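Local coordinates for protein 4-hydroxy-tetrahydrodipicolinate synthase (Aquifex aeolicus, PDB 2EHH) that probably condenses pyruvate with aspartate beta-semialdehyde to form 4-hydroxy-tetrahydrodipicolinate, a step of lysine biosynthesis, at residues L50-E53 and E54-V58. Sequence-based numbering, arbitrary orientation.
Sequences LTFE and EHEKV
The His55 imidazole carries Leu50 CD1 over one face, displaced toward the rim, and meets Thr51 O at its edge, near the ring plane; a carboxylate oxygen of Glu56 approaches the Phe52 ring obliquely, the two planes 63° apart. These contacts accompany a capping box formed by Thr51 and Glu54 at the start of helix 52-66, which links strands 37-40 and 71-75 in a beta-alpha-beta unit of the TIM barrel. Thr51 is the N-cap: its OG1 accepts from Glu54 N at 3.0 Å. In return Glu54 OE1 accepts from Thr51 N at 2.8 Å, through the anti lone pair and almost straight (172°). With CG anti to its carbonyl carbon (chi1 -73°) and the chain extended beyond, Glu54 reaches back past Thr51 OG1, and OE1 also lies 3.3 Å from Thr51 CG2. The same oxygen forms a salt bridge with Arg267, tying the cap to a loop far along the chain. Replacing Glu54 by alanine is likely to leave Thr51 N without its acceptor and Arg267 without this carboxylate, so that the OG1 half of the box alone remains. Thr51 O begins the helical bonding by accepting from His55 N, and takes a weak second bond from His55 ND1 at 3.4 Å, which probably helps to set the ring's rotation. Leu50 CB packs against this ring nitrogen, while the His55 side chain also touches Cys41, Ser47 and, on helix 81-93, Leu87. Glu56 CG sits between its backbone N and carbonyl carbon, turning the carboxylate back along the first helical turn, where OE2 lies 3.7 Å from Phe52 CE2 and 3.3 Å from Glu53 CA.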
loop_
_atom_site.group_PDB
_atom_site.type_symbol
_atom_site.label_atom_id
_atom_site.label_comp_id
_atom_site.label_asym_id
_atom_site.label_seq_id
_atom_site.Cartn_x
_atom_site.Cartn_y
_atom_site.Cartn_z
ATOM N N LEU A 50 13.597 23.727 12.644
ATOM C CA LEU A 50 14.518 24.861 12.608
ATOM C C LEU A 50 13.718 26.074 12.168
ATOM O O LEU A 50 12.889 25.978 11.268
ATOM C CB LEU A 50 15.649 24.634 11.601
ATOM C CG LEU A 50 16.695 23.557 11.885
ATOM C CD1 LEU A 50 17.659 23.463 10.701
ATOM C CD2 LEU A 50 17.441 23.893 13.166
ATOM N N THR A 51 13.956 27.217 12.800
ATOM C CA THR A 51 13.237 28.421 12.417
ATOM C C THR A 51 13.808 28.891 11.088
ATOM O O THR A 51 14.949 28.578 10.753
ATOM C CB THR A 51 13.419 29.546 13.444
ATOM O OG1 THR A 51 14.744 30.076 13.337
ATOM C CG2 THR A 51 13.208 29.015 14.854
ATOM N N PHE A 52 13.006 29.635 10.335
ATOM C CA PHE A 52 13.423 30.161 9.041
ATOM C C PHE A 52 14.767 30.877 9.170
ATOM O O PHE A 52 15.615 30.797 8.279
ATOM C CB PHE A 52 12.364 31.133 8.517
ATOM C CG PHE A 52 12.786 31.891 7.294
ATOM C CD1 PHE A 52 12.750 31.296 6.037
ATOM C CD2 PHE A 52 13.241 33.203 7.405
ATOM C CE1 PHE A 52 13.163 31.999 4.905
ATOM C CE2 PHE A 52 13.656 33.912 6.284
ATOM C CZ PHE A 52 13.617 33.309 5.031
ATOM N N GLU A 53 14.957 31.568 10.289
ATOM C CA GLU A 53 16.195 32.298 10.530
ATOM C C GLU A 53 17.367 31.370 10.846
ATOM O O GLU A 53 18.509 31.655 10.480
ATOM C CB GLU A 53 15.997 33.302 11.667
ATOM C CG GLU A 53 17.280 33.940 12.162
ATOM C CD GLU A 53 17.024 35.099 13.107
ATOM O OE1 GLU A 53 16.219 34.936 14.049
ATOM O OE2 GLU A 53 17.634 36.173 12.910
ATOM N N GLU A 54 17.093 30.269 11.539
ATOM C CA GLU A 54 18.155 29.324 11.855
ATOM C C GLU A 54 18.597 28.688 10.543
ATOM O O GLU A 54 19.779 28.397 10.359
ATOM C CB GLU A 54 17.665 28.254 12.843
ATOM C CG GLU A 54 17.483 28.776 14.263
ATOM C CD GLU A 54 16.878 27.745 15.203
ATOM O OE1 GLU A 54 15.896 27.084 14.802
ATOM O OE2 GLU A 54 17.376 27.604 16.342
ATOM N N HIS A 55 17.647 28.487 9.630
ATOM C CA HIS A 55 17.952 27.913 8.321
ATOM C C HIS A 55 18.970 28.788 7.604
ATOM O O HIS A 55 19.988 28.301 7.116
ATOM C CB HIS A 55 16.703 27.836 7.434
ATOM C CG HIS A 55 16.009 26.510 7.460
ATOM N ND1 HIS A 55 15.228 26.097 8.519
ATOM C CD2 HIS A 55 15.953 25.516 6.542
ATOM C CE1 HIS A 55 14.718 24.909 8.250
ATOM N NE2 HIS A 55 15.142 24.533 7.056
ATOM N N GLU A 56 18.687 30.085 7.525
ATOM C CA GLU A 56 19.601 30.981 6.835
ATOM C C GLU A 56 20.937 31.137 7.553
ATOM O O GLU A 56 21.975 31.266 6.907
ATOM C CB GLU A 56 18.937 32.343 6.582
ATOM C CG GLU A 56 18.382 33.061 7.787
ATOM C CD GLU A 56 17.425 34.180 7.389
ATOM O OE1 GLU A 56 17.426 34.580 6.202
ATOM O OE2 GLU A 56 16.674 34.663 8.264
ATOM N N LYS A 57 20.922 31.086 8.882
ATOM C CA LYS A 57 22.154 31.218 9.656
ATOM C C LYS A 57 23.045 29.981 9.482
ATOM O O LYS A 57 24.268 30.093 9.350
ATOM C CB LYS A 57 21.826 31.414 11.137
ATOM C CG LYS A 57 23.024 31.749 12.022
ATOM C CD LYS A 57 23.629 33.109 11.677
ATOM C CE LYS A 57 24.673 33.536 12.706
ATOM N NZ LYS A 57 25.729 32.504 12.932
ATOM N N VAL A 58 22.434 28.801 9.487
ATOM C CA VAL A 58 23.190 27.563 9.323
ATOM C C VAL A 58 23.795 27.474 7.927
ATOM O O VAL A 58 24.948 27.073 7.767
ATOM C CB VAL A 58 22.299 26.325 9.582
ATOM C CG1 VAL A 58 22.975 25.064 9.055
ATOM C CG2 VAL A 58 22.045 26.188 11.078
#